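Local coordinates for protein putative 5-dehydro-2-deoxygluconokinase (Bacillus halodurans C-125, PDB 2QCV) that probably phosphorylates 5-dehydro-2-deoxy-D-gluconate with ATP, a step in the breakdown of myo-inositol to acetyl-CoA, at residues R19-L24 and I114-Q119; S139-V144 and A278-L283; T147-S152 and E156-A161; S299-V304 and E320-K325. One frame throughout, in Å; residues are numbered along the deposited sequence. Where two conformers were deposited one is given.

Contact 1 (R19-L24 and I114-Q119); sequences RACIDL and ILMYRQ
R19 and M116 meet where the small beta-sheet lid of this PfkB kinase joins the main domain. M116 is modelled as selenomethionine. Strands 21-26 and 111-117 are not neighbours in the lid; strand 101-106 runs between them. C21 and R118, the closest backbone pair, have their CA atoms 9.8 Å apart. No hydrogen bond links the two segments, so long side chains do the bridging. The tight part is a methyl group over a flat cation. M116 CE lies over one face of the R19 guanidinium, 3.8 Å from R19 NH1. The M116 chain leaves with CG anti to its N and then bends at chi2 (82°), which turns the methyl toward R19. The R19 chain comes from the opposite direction, extended at first and bent at chi3 (-71°). Its NE forms a salt bridge with D123, which helps to fix the plane that M116 covers. The other side of the contact is loose. The R118 side chain leads away, and its NE stays 6.3 Å from R19 NH1, two like charges that do not touch. I114 is exposed and packs on A102 and F269. Further along the segment, Y117 OH and Q119 NE2 bond to T99 O and D120 OD2 of the second subunit. The same selenomethionine methyl reaches C21 more loosely, with M116 CE 4.5 Å from C21 SG.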
loop_
_atom_site.group_PDB
_atom_site.type_symbol
_atom_site.label_atom_id
_atom_site.label_comp_id
_atom_site.label_asym_id
_atom_site.label_seq_id
_atom_site.Cartn_x
_atom_site.Cartn_y
_atom_site.Cartn_z
ATOM N N ARG A 19 -22.076 2.687 -4.761
ATOM C CA ARG A 19 -21.391 2.612 -6.059
ATOM C C ARG A 19 -22.253 2.975 -7.252
ATOM O O ARG A 19 -23.338 2.393 -7.471
ATOM C CB ARG A 19 -20.881 1.184 -6.294
ATOM C CG ARG A 19 -20.250 0.948 -7.652
ATOM C CD ARG A 19 -19.545 -0.441 -7.661
ATOM N NE ARG A 19 -18.354 -0.344 -6.825
ATOM C CZ ARG A 19 -17.729 -1.360 -6.232
ATOM N NH1 ARG A 19 -18.125 -2.618 -6.412
ATOM N NH2 ARG A 19 -16.670 -1.095 -5.479
ATOM N N ALA A 20 -21.704 3.863 -8.078
ATOM C CA ALA A 20 -22.142 4.069 -9.452
ATOM C C ALA A 20 -20.899 3.859 -10.304
ATOM O O ALA A 20 -19.869 4.527 -10.096
ATOM C CB ALA A 20 -22.719 5.456 -9.667
ATOM N N CYS A 21 -20.941 2.869 -11.198
ATOM C CA CYS A 21 -19.760 2.554 -11.970
ATOM C C CYS A 21 -20.129 2.321 -13.439
ATOM O O CYS A 21 -21.209 2.675 -13.883
ATOM C CB CYS A 21 -19.060 1.346 -11.342
ATOM S SG CYS A 21 -20.016 -0.090 -11.392
ATOM N N ILE A 22 -19.186 1.778 -14.190
ATOM C CA ILE A 22 -19.392 1.447 -15.601
ATOM C C ILE A 22 -19.561 -0.048 -15.763
ATOM O O ILE A 22 -18.726 -0.843 -15.318
ATOM C CB ILE A 22 -18.207 1.903 -16.449
ATOM C CG1 ILE A 22 -18.054 3.436 -16.344
ATOM C CG2 ILE A 22 -18.374 1.464 -17.970
ATOM C CD1 ILE A 22 -19.259 4.173 -16.913
ATOM N N ASP A 23 -20.629 -0.421 -16.448
ATOM C CA ASP A 23 -20.797 -1.780 -16.938
ATOM C C ASP A 23 -20.467 -1.783 -18.439
ATOM O O ASP A 23 -20.889 -0.899 -19.205
ATOM C CB ASP A 23 -22.221 -2.261 -16.742
ATOM C CG ASP A 23 -22.535 -2.657 -15.301
ATOM O OD1 ASP A 23 -21.654 -2.601 -14.421
ATOM O OD2 ASP A 23 -23.698 -3.019 -15.079
ATOM N N LEU A 24 -19.693 -2.777 -18.838
ATOM C CA LEU A 24 -19.326 -2.993 -20.233
ATOM C C LEU A 24 -19.919 -4.350 -20.600
ATOM O O LEU A 24 -19.403 -5.402 -20.256
ATOM C CB LEU A 24 -17.819 -2.905 -20.398
ATOM C CG LEU A 24 -17.310 -1.447 -20.227
ATOM C CD1 LEU A 24 -15.849 -1.340 -19.829
ATOM C CD2 LEU A 24 -17.583 -0.667 -21.472
ATOM N N ILE A 114 -18.902 -11.668 -14.170
ATOM C CA ILE A 114 -18.343 -10.350 -14.369
ATOM C C ILE A 114 -16.834 -10.435 -14.112
ATOM O O ILE A 114 -16.391 -11.065 -13.127
ATOM C CB ILE A 114 -19.037 -9.310 -13.445
ATOM C CG1 ILE A 114 -20.401 -8.918 -14.016
ATOM C CG2 ILE A 114 -18.198 -8.066 -13.239
ATOM C CD1 ILE A 114 -21.306 -8.203 -13.012
ATOM N N LEU A 115 -16.053 -9.826 -15.002
ATOM C CA LEU A 115 -14.645 -9.552 -14.731
ATOM C C LEU A 115 -14.633 -8.124 -14.166
ATOM O O LEU A 115 -14.985 -7.174 -14.875
ATOM C CB LEU A 115 -13.833 -9.689 -16.037
ATOM C CG LEU A 115 -12.327 -9.391 -15.996
ATOM C CD1 LEU A 115 -11.666 -10.060 -14.790
ATOM C CD2 LEU A 115 -11.691 -9.821 -17.270
HETATM N N MSE A 116 -14.312 -7.979 -12.885
HETATM C CA MSE A 116 -14.428 -6.711 -12.189
HETATM C C MSE A 116 -13.101 -6.009 -11.968
HETATM O O MSE A 116 -12.105 -6.632 -11.607
HETATM C CB MSE A 116 -15.101 -6.933 -10.824
HETATM C CG MSE A 116 -15.441 -5.660 -10.081
HETATM SE SE MSE A 116 -17.153 -4.855 -10.711
HETATM C CE MSE A 116 -16.939 -2.987 -9.976
ATOM N N TYR A 117 -13.088 -4.704 -12.216
ATOM C CA TYR A 117 -11.986 -3.822 -11.835
ATOM C C TYR A 117 -12.511 -3.057 -10.605
ATOM O O TYR A 117 -13.382 -2.212 -10.740
ATOM C CB TYR A 117 -11.659 -2.877 -12.990
ATOM C CG TYR A 117 -10.839 -3.574 -14.060
ATOM C CD1 TYR A 117 -11.383 -4.601 -14.832
ATOM C CD2 TYR A 117 -9.517 -3.221 -14.267
ATOM C CE1 TYR A 117 -10.616 -5.240 -15.795
ATOM C CE2 TYR A 117 -8.738 -3.855 -15.227
ATOM C CZ TYR A 117 -9.298 -4.862 -15.983
ATOM O OH TYR A 117 -8.508 -5.491 -16.915
ATOM N N ARG A 118 -12.045 -3.437 -9.410
ATOM C CA ARG A 118 -12.618 -2.923 -8.128
ATOM C C ARG A 118 -11.581 -2.333 -7.158
ATOM O O ARG A 118 -11.953 -1.700 -6.165
ATOM C CB ARG A 118 -13.376 -4.035 -7.410
ATOM C CG ARG A 118 -12.476 -5.116 -6.885
ATOM C CD ARG A 118 -13.248 -6.204 -6.119
ATOM N NE ARG A 118 -13.886 -7.192 -6.983
ATOM C CZ ARG A 118 -13.227 -8.141 -7.645
ATOM N NH1 ARG A 118 -11.893 -8.212 -7.601
ATOM N NH2 ARG A 118 -13.904 -9.013 -8.387
ATOM N N GLN A 119 -10.295 -2.486 -7.445
ATOM C CA GLN A 119 -9.262 -2.024 -6.505
ATOM C C GLN A 119 -9.093 -0.505 -6.484
ATOM O O GLN A 119 -8.828 0.135 -7.510
ATOM C CB GLN A 119 -7.898 -2.692 -6.765
ATOM C CG GLN A 119 -6.728 -2.023 -6.025
ATOM C CD GLN A 119 -5.398 -2.683 -6.273
ATOM O OE1 GLN A 119 -5.265 -3.877 -6.069
ATOM N NE2 GLN A 119 -4.400 -1.907 -6.713
#

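Contact 2 (S139-V144 and A278-L283)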
loop_
_atom_site.group_PDB
_atom_site.type_symbol
_atom_site.label_atom_id
_atom_site.label_comp_id
_atom_site.label_asym_id
_atom_site.label_seq_id
_atom_site.Cartn_x
_atom_site.Cartn_y
_atom_site.Cartn_z
ATOM N N SER A 139 -35.639 12.834 2.135
ATOM C CA SER A 139 -36.083 11.556 1.552
ATOM C C SER A 139 -36.961 10.702 2.483
ATOM O O SER A 139 -36.818 10.714 3.700
ATOM C CB SER A 139 -34.882 10.732 1.107
ATOM O OG SER A 139 -35.303 9.614 0.322
ATOM N N LYS A 140 -37.861 9.950 1.877
ATOM C CA LYS A 140 -38.624 8.915 2.560
ATOM C C LYS A 140 -37.764 7.773 3.047
ATOM O O LYS A 140 -37.933 7.289 4.191
ATOM C CB LYS A 140 -39.712 8.373 1.605
ATOM C CG LYS A 140 -40.788 9.369 1.236
ATOM C CD LYS A 140 -41.897 8.702 0.371
ATOM C CE LYS A 140 -42.717 9.791 -0.293
ATOM N NZ LYS A 140 -43.962 9.266 -0.890
ATOM N N LEU A 141 -36.830 7.356 2.184
ATOM C CA LEU A 141 -35.992 6.140 2.371
ATOM C C LEU A 141 -34.520 6.447 2.078
ATOM O O LEU A 141 -34.208 7.239 1.182
ATOM C CB LEU A 141 -36.366 5.035 1.354
ATOM C CG LEU A 141 -37.800 4.559 1.160
ATOM C CD1 LEU A 141 -37.899 3.542 0.069
ATOM C CD2 LEU A 141 -38.381 4.004 2.440
ATOM N N LEU A 142 -33.641 5.743 2.788
ATOM C CA LEU A 142 -32.222 5.643 2.466
ATOM C C LEU A 142 -31.934 4.203 2.109
ATOM O O LEU A 142 -32.152 3.306 2.913
ATOM C CB LEU A 142 -31.335 6.069 3.638
ATOM C CG LEU A 142 -29.805 5.944 3.415
ATOM C CD1 LEU A 142 -29.314 7.075 2.459
ATOM C CD2 LEU A 142 -29.022 5.918 4.723
ATOM N N LEU A 143 -31.470 3.986 0.891
ATOM C CA LEU A 143 -31.124 2.654 0.426
ATOM C C LEU A 143 -29.601 2.491 0.573
ATOM O O LEU A 143 -28.807 3.220 -0.017
ATOM C CB LEU A 143 -31.562 2.470 -1.040
ATOM C CG LEU A 143 -31.414 1.082 -1.710
ATOM C CD1 LEU A 143 -29.981 0.597 -1.857
ATOM C CD2 LEU A 143 -32.250 0.034 -1.040
ATOM N N VAL A 144 -29.222 1.543 1.389
ATOM C CA VAL A 144 -27.822 1.212 1.651
ATOM C C VAL A 144 -27.498 -0.101 0.951
ATOM O O VAL A 144 -28.236 -1.071 1.126
ATOM C CB VAL A 144 -27.628 1.023 3.144
ATOM C CG1 VAL A 144 -26.197 0.505 3.441
ATOM C CG2 VAL A 144 -27.968 2.361 3.889
ATOM N N ALA A 278 -38.544 -2.041 -7.946
ATOM C CA ALA A 278 -39.983 -2.277 -8.164
ATOM C C ALA A 278 -40.705 -2.646 -6.857
ATOM O O ALA A 278 -41.854 -2.251 -6.646
ATOM C CB ALA A 278 -40.218 -3.345 -9.254
ATOM N N PHE A 279 -40.054 -3.423 -5.993
ATOM C CA PHE A 279 -40.616 -3.734 -4.685
ATOM C C PHE A 279 -40.820 -2.450 -3.873
ATOM O O PHE A 279 -41.912 -2.190 -3.340
ATOM C CB PHE A 279 -39.698 -4.695 -3.926
ATOM C CG PHE A 279 -40.156 -4.994 -2.525
ATOM C CD1 PHE A 279 -41.036 -6.037 -2.254
ATOM C CD2 PHE A 279 -39.685 -4.263 -1.476
ATOM C CE1 PHE A 279 -41.469 -6.295 -0.943
ATOM C CE2 PHE A 279 -40.095 -4.514 -0.173
ATOM C CZ PHE A 279 -41.000 -5.530 0.092
ATOM N N LEU A 280 -39.797 -1.593 -3.845
ATOM C CA LEU A 280 -39.934 -0.338 -3.116
ATOM C C LEU A 280 -40.943 0.593 -3.754
ATOM O O LEU A 280 -41.702 1.258 -3.063
ATOM C CB LEU A 280 -38.602 0.378 -2.970
ATOM C CG LEU A 280 -37.565 -0.377 -2.114
ATOM C CD1 LEU A 280 -36.145 0.272 -2.261
ATOM C CD2 LEU A 280 -38.060 -0.421 -0.667
ATOM N N TYR A 281 -40.940 0.683 -5.073
ATOM C CA TYR A 281 -42.002 1.443 -5.737
ATOM C C TYR A 281 -43.387 1.013 -5.281
ATOM O O TYR A 281 -44.254 1.853 -4.970
ATOM C CB TYR A 281 -41.889 1.311 -7.251
ATOM C CG TYR A 281 -43.122 1.754 -7.992
ATOM C CD1 TYR A 281 -43.278 3.077 -8.387
ATOM C CD2 TYR A 281 -44.115 0.845 -8.324
ATOM C CE1 TYR A 281 -44.431 3.493 -9.103
ATOM C CE2 TYR A 281 -45.285 1.251 -8.996
ATOM C CZ TYR A 281 -45.409 2.574 -9.406
ATOM O OH TYR A 281 -46.527 2.967 -10.090
ATOM N N ALA A 282 -43.626 -0.298 -5.253
ATOM C CA ALA A 282 -44.942 -0.790 -4.848
ATOM C C ALA A 282 -45.286 -0.424 -3.416
ATOM O O ALA A 282 -46.439 -0.046 -3.108
ATOM C CB ALA A 282 -45.048 -2.327 -5.064
ATOM N N LEU A 283 -44.321 -0.600 -2.505
ATOM C CA LEU A 283 -44.490 -0.257 -1.093
ATOM C C LEU A 283 -44.825 1.235 -0.893
ATOM O O LEU A 283 -45.775 1.573 -0.205
ATOM C CB LEU A 283 -43.218 -0.620 -0.318
ATOM C CG LEU A 283 -43.350 -1.001 1.148
ATOM C CD1 LEU A 283 -44.206 -2.269 1.310
ATOM C CD2 LEU A 283 -41.971 -1.207 1.701
#
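S139 OG donates a hydrogen bond of 2.8 Å to L141 O, next to the point where L141 meets L280. This is a strand-to-helix contact in the alpha/beta core of the ribokinase-like fold. The serine hydroxyl approaches with a C=O...donor angle of 133° and is tilted 27° from the carbonyl plane. It spans the corner that the chain turns at K140. The packing across the contact is purely apolar. L141 and L143 point from one face of the strand to helix 271-284, and L280 points back toward them. On the opposite face, L142 and V144 pack on helix 154-167, so the strand lies between two helical layers. L280 serves both strand leucines with separate methyls. Its CG is anti to the carbonyl carbon (chi1 -65°), and its fork then opens toward the strand. All three side chains are buried, and L280 meets each strand leucine at a slant. L280 CD2 touches L141 CD1 at 4.0 Å, and L280 CD1 touches L143 CD2 at 4.1 Å.

Contact 3 (T147-S152 and E156-A161)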
loop_
_atom_site.group_PDB
_atom_site.type_symbol
_atom_site.label_atom_id
_atom_site.label_comp_id
_atom_site.label_asym_id
_atom_site.label_seq_id
_atom_site.Cartn_x
_atom_site.Cartn_y
_atom_site.Cartn_z
ATOM N N THR A 147 -22.226 -3.702 -0.516
ATOM C CA THR A 147 -20.862 -3.624 -1.025
ATOM C C THR A 147 -20.187 -2.322 -0.610
ATOM O O THR A 147 -18.960 -2.264 -0.495
ATOM C CB THR A 147 -20.813 -3.844 -2.557
ATOM O OG1 THR A 147 -21.295 -5.163 -2.816
ATOM C CG2 THR A 147 -19.404 -3.694 -3.119
ATOM N N ALA A 148 -20.984 -1.276 -0.352
ATOM C CA ALA A 148 -20.442 -0.000 0.115
ATOM C C ALA A 148 -19.801 -0.116 1.515
ATOM O O ALA A 148 -19.113 0.799 1.953
ATOM C CB ALA A 148 -21.511 1.085 0.107
ATOM N N LEU A 149 -20.053 -1.219 2.217
ATOM C CA LEU A 149 -19.430 -1.479 3.515
ATOM C C LEU A 149 -18.109 -2.229 3.385
ATOM O O LEU A 149 -17.471 -2.487 4.404
ATOM C CB LEU A 149 -20.377 -2.299 4.402
ATOM C CG LEU A 149 -21.737 -1.715 4.752
ATOM C CD1 LEU A 149 -22.723 -2.792 5.311
ATOM C CD2 LEU A 149 -21.573 -0.599 5.774
ATOM N N SER A 150 -17.720 -2.612 2.165
ATOM C CA SER A 150 -16.572 -3.497 1.949
ATOM C C SER A 150 -15.221 -2.858 2.272
ATOM O O SER A 150 -14.265 -3.580 2.560
ATOM C CB SER A 150 -16.549 -4.060 0.522
ATOM O OG SER A 150 -16.344 -3.042 -0.462
ATOM N N LYS A 151 -15.122 -1.523 2.250
ATOM C CA LYS A 151 -13.850 -0.864 2.497
ATOM C C LYS A 151 -14.115 0.504 3.101
ATOM O O LYS A 151 -15.077 1.153 2.754
ATOM C CB LYS A 151 -13.066 -0.630 1.170
ATOM C CG LYS A 151 -12.581 -1.840 0.404
ATOM C CD LYS A 151 -11.409 -2.533 1.089
ATOM C CE LYS A 151 -11.221 -3.957 0.508
ATOM N NZ LYS A 151 -10.480 -4.853 1.452
ATOM N N SER A 152 -13.206 0.944 3.954
ATOM C CA SER A 152 -13.112 2.349 4.335
ATOM C C SER A 152 -12.487 3.213 3.224
ATOM O O SER A 152 -11.596 2.737 2.513
ATOM C CB SER A 152 -12.251 2.451 5.593
ATOM O OG SER A 152 -12.829 1.715 6.674
ATOM N N GLU A 156 -17.479 3.863 6.630
ATOM C CA GLU A 156 -17.839 4.888 7.640
ATOM C C GLU A 156 -18.820 5.934 7.110
ATOM O O GLU A 156 -19.676 6.428 7.868
ATOM C CB GLU A 156 -16.601 5.601 8.197
ATOM C CG GLU A 156 -15.662 4.712 8.879
ATOM C CD GLU A 156 -14.753 3.938 7.923
ATOM O OE1 GLU A 156 -14.118 4.570 7.112
ATOM O OE2 GLU A 156 -14.612 2.740 8.088
ATOM N N ALA A 157 -18.711 6.271 5.822
ATOM C CA ALA A 157 -19.679 7.132 5.187
ATOM C C ALA A 157 -21.073 6.501 5.276
ATOM O O ALA A 157 -22.046 7.183 5.585
ATOM C CB ALA A 157 -19.305 7.403 3.679
ATOM N N VAL A 158 -21.170 5.197 5.009
ATOM C CA VAL A 158 -22.457 4.503 5.097
ATOM C C VAL A 158 -22.965 4.478 6.526
ATOM O O VAL A 158 -24.144 4.729 6.785
ATOM C CB VAL A 158 -22.361 3.070 4.546
ATOM C CG1 VAL A 158 -23.615 2.283 4.839
ATOM C CG2 VAL A 158 -22.071 3.120 2.978
ATOM N N LEU A 159 -22.087 4.161 7.474
ATOM C CA LEU A 159 -22.524 4.133 8.871
ATOM C C LEU A 159 -23.042 5.527 9.304
ATOM O O LEU A 159 -24.037 5.635 10.077
ATOM C CB LEU A 159 -21.405 3.576 9.764
ATOM C CG LEU A 159 -21.007 2.098 9.569
ATOM C CD1 LEU A 159 -19.770 1.756 10.447
ATOM C CD2 LEU A 159 -22.193 1.219 9.905
ATOM N N LYS A 160 -22.368 6.591 8.859
ATOM C CA LYS A 160 -22.814 7.948 9.150
ATOM C C LYS A 160 -24.182 8.221 8.533
ATOM O O LYS A 160 -25.101 8.707 9.200
ATOM C CB LYS A 160 -21.806 8.994 8.662
ATOM C CG LYS A 160 -22.360 10.409 8.767
ATOM C CD LYS A 160 -21.264 11.422 8.455
ATOM C CE LYS A 160 -21.844 12.865 8.449
ATOM N NZ LYS A 160 -20.724 13.884 8.240
ATOM N N ALA A 161 -24.335 7.878 7.261
ATOM C CA ALA A 161 -25.638 8.027 6.553
ATOM C C ALA A 161 -26.809 7.370 7.281
ATOM O O ALA A 161 -27.862 7.985 7.433
ATOM C CB ALA A 161 -25.521 7.501 5.105
#
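The chain leaves strand 139-145 through a 3-10 turn at 147-149 and passes through a short loop into helix 154-167. The two segments come near each other twice. The CA atoms of L149 and V158 are 6.9 Å apart, and those of S152 and E156 are 6.3 Å apart. Within the turn, T147 O accepts bonds from both S150 N and S150 OG. The hydroxyl comes nearly straight on to the carbonyl, at 160°.

V158 carries the apolar half of the contact. Its two methyls have different partners: V158 CG2 meets A148 CB at 3.6 Å, and V158 CG1 meets L149 CD2 at 3.7 Å. The L149 and V158 side chains cross at about a right angle. The polar half lies nearer the helix start. There S152 OG donates to E156 OE2 over 2.5 Å, a very short bond whose exact length deserves caution. E156 bends at chi2 (80°), which folds its carboxylate back to the serine. The same OE2 also bonds to Y192 OH of the third subunit, so one oxygen ties the loop to the subunit interface. With an alanine here, S152 OG and that tyrosine would probably both lose their shared acceptor, and the serine would be free to turn. The loop is held to the helix start by further bonds, A148 O to S154 and L149 O to R155. Strand 139-145, this helix and the parallel strand 171-175 form a beta-alpha-beta crossover, the unit from which the Rossmann-like core of PfkB kinases is built.

Contact 4 (S299-V304 and E320-K325); sequences SASIVV and EALIEK
L322 reaches from the last helix, 316-325, to S301 and I302 on helix 289-305. One methyl, CD2, makes all the close approaches. L322 leaves its backbone with CG anti to N (chi1 -169°), and chi2 of 71° then swings CD2 against the other helix. The methyl sits 3.7 Å from S301 OG and 3.9 Å from S301 CB. It is also 4.0 Å from I302 CG1. The S301 hydroxyl is anti to its own N (chi1 165°), and this places OG on the side facing the leucine. I302 takes the other course. Its CG1 lies beside N, and its chain slides past L322 in the opposite direction. The CA atoms of I302 and L322 are 8.4 Å apart, so the side chains fill the distance between the helices. Neighbours add to the patch: L322 also packs on A298, and I302 on E318 and I319. E320 points away from this face, and its OE2 bonds to Y295 OH on helix 289-305. No hydrogen bond crosses between the segments. The S301 hydroxyl meets the leucine only by van der Waals contact. Packing between these segments is therefore non-directional, and the E320 to Y295 bond beside it adds a polar tie between the same two helices.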
loop_
_atom_site.group_PDB
_atom_site.type_symbol
_atom_site.label_atom_id
_atom_site.label_comp_id
_atom_site.label_asym_id
_atom_site.label_seq_id
_atom_site.Cartn_x
_atom_site.Cartn_y
_atom_site.Cartn_z
ATOM N N SER A 299 -40.364 -7.313 -12.306
ATOM C CA SER A 299 -39.284 -6.458 -12.794
ATOM C C SER A 299 -37.981 -7.233 -12.993
ATOM O O SER A 299 -37.309 -7.050 -13.995
ATOM C CB SER A 299 -39.032 -5.293 -11.827
ATOM O OG SER A 299 -38.231 -4.286 -12.443
ATOM N N ALA A 300 -37.611 -8.065 -12.016
ATOM C CA ALA A 300 -36.476 -8.992 -12.173
ATOM C C ALA A 300 -36.541 -9.847 -13.410
ATOM O O ALA A 300 -35.549 -9.985 -14.144
ATOM C CB ALA A 300 -36.335 -9.887 -10.961
ATOM N N SER A 301 -37.706 -10.418 -13.665
ATOM C CA SER A 301 -37.901 -11.215 -14.850
ATOM C C SER A 301 -37.697 -10.396 -16.136
ATOM O O SER A 301 -37.086 -10.867 -17.065
ATOM C CB SER A 301 -39.290 -11.836 -14.860
ATOM O OG SER A 301 -39.648 -12.345 -16.144
ATOM N N ILE A 302 -38.212 -9.185 -16.189
ATOM C CA ILE A 302 -38.157 -8.401 -17.420
ATOM C C ILE A 302 -36.718 -7.995 -17.708
ATOM O O ILE A 302 -36.239 -8.086 -18.861
ATOM C CB ILE A 302 -39.044 -7.157 -17.305
ATOM C CG1 ILE A 302 -40.494 -7.553 -17.247
ATOM C CG2 ILE A 302 -38.839 -6.214 -18.514
ATOM C CD1 ILE A 302 -41.413 -6.447 -16.762
ATOM N N VAL A 303 -36.004 -7.575 -16.676
ATOM C CA VAL A 303 -34.643 -7.073 -16.887
ATOM C C VAL A 303 -33.724 -8.173 -17.410
ATOM O O VAL A 303 -32.844 -7.889 -18.237
ATOM C CB VAL A 303 -34.090 -6.334 -15.647
ATOM C CG1 VAL A 303 -33.635 -7.306 -14.603
ATOM C CG2 VAL A 303 -32.980 -5.371 -16.057
ATOM N N VAL A 304 -33.935 -9.430 -17.008
ATOM C CA VAL A 304 -33.042 -10.524 -17.477
ATOM C C VAL A 304 -33.419 -11.083 -18.846
ATOM O O VAL A 304 -32.652 -11.862 -19.427
ATOM C CB VAL A 304 -32.931 -11.663 -16.446
ATOM C CG1 VAL A 304 -32.543 -11.104 -15.111
ATOM C CG2 VAL A 304 -34.244 -12.450 -16.333
ATOM N N GLU A 320 -46.685 -4.368 -14.878
ATOM C CA GLU A 320 -48.106 -4.660 -14.604
ATOM C C GLU A 320 -48.732 -5.662 -15.602
ATOM O O GLU A 320 -49.524 -6.531 -15.211
ATOM C CB GLU A 320 -48.894 -3.370 -14.467
ATOM C CG GLU A 320 -48.529 -2.680 -13.165
ATOM C CD GLU A 320 -49.152 -1.318 -12.953
ATOM O OE1 GLU A 320 -49.727 -0.762 -13.912
ATOM O OE2 GLU A 320 -49.056 -0.810 -11.799
ATOM N N ALA A 321 -48.331 -5.570 -16.863
ATOM C CA ALA A 321 -48.770 -6.502 -17.873
ATOM C C ALA A 321 -48.276 -7.934 -17.552
ATOM O O ALA A 321 -48.988 -8.928 -17.767
ATOM C CB ALA A 321 -48.262 -6.048 -19.234
ATOM N N LEU A 322 -47.049 -8.031 -17.061
ATOM C CA LEU A 322 -46.464 -9.336 -16.737
ATOM C C LEU A 322 -47.183 -9.922 -15.526
ATOM O O LEU A 322 -47.473 -11.130 -15.492
ATOM C CB LEU A 322 -44.934 -9.230 -16.531
ATOM C CG LEU A 322 -44.214 -10.575 -16.449
ATOM C CD1 LEU A 322 -44.199 -11.248 -17.837
ATOM C CD2 LEU A 322 -42.784 -10.455 -15.840
ATOM N N ILE A 323 -47.465 -9.067 -14.540
ATOM C CA ILE A 323 -48.243 -9.492 -13.349
ATOM C C ILE A 323 -49.637 -9.979 -13.760
ATOM O O ILE A 323 -50.092 -11.032 -13.300
ATOM C CB ILE A 323 -48.344 -8.381 -12.288
ATOM C CG1 ILE A 323 -46.955 -8.079 -11.696
ATOM C CG2 ILE A 323 -49.334 -8.783 -11.167
ATOM C CD1 ILE A 323 -46.946 -6.861 -10.711
ATOM N N GLU A 324 -50.304 -9.221 -14.640
ATOM C CA GLU A 324 -51.626 -9.613 -15.111
ATOM C C GLU A 324 -51.561 -10.947 -15.857
ATOM O O GLU A 324 -52.430 -11.803 -15.678
ATOM C CB GLU A 324 -52.229 -8.530 -16.010
ATOM C CG GLU A 324 -52.634 -7.274 -15.235
ATOM N N LYS A 325 -50.542 -11.130 -16.687
ATOM C CA LYS A 325 -50.390 -12.383 -17.443
ATOM C C LYS A 325 -50.208 -13.580 -16.475
ATOM O O LYS A 325 -50.677 -14.673 -16.746
ATOM C CB LYS A 325 -49.256 -12.269 -18.462
ATOM C CG LYS A 325 -49.006 -13.541 -19.251
ATOM C CD LYS A 325 -47.892 -13.409 -20.326
ATOM C CE LYS A 325 -48.447 -13.559 -21.744
ATOM N NZ LYS A 325 -47.392 -13.826 -22.785
#

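How the contacts relate
From the N terminus, contact 1 closes first, joining residues 19-24 to 114-119 in the lid sheet. Contact 2 opens later, at strand 139-145, and closes only at helix 271-284. Contact 3 falls within that long span and closes a short local loop at the start of helix 154-167. Contact 4 follows last and ties the C-terminal helix 316-325 to helix 289-305. None of them cross. R19 of contact 1 packs on T147 of contact 3, linking lid to core. V144 touches V158 between contacts 2 and 3, and A278 touches S299 between contacts 2 and 4. Contacts 3 and 4 lie on opposite sides of the chain's centre, their centres 33 Å apart.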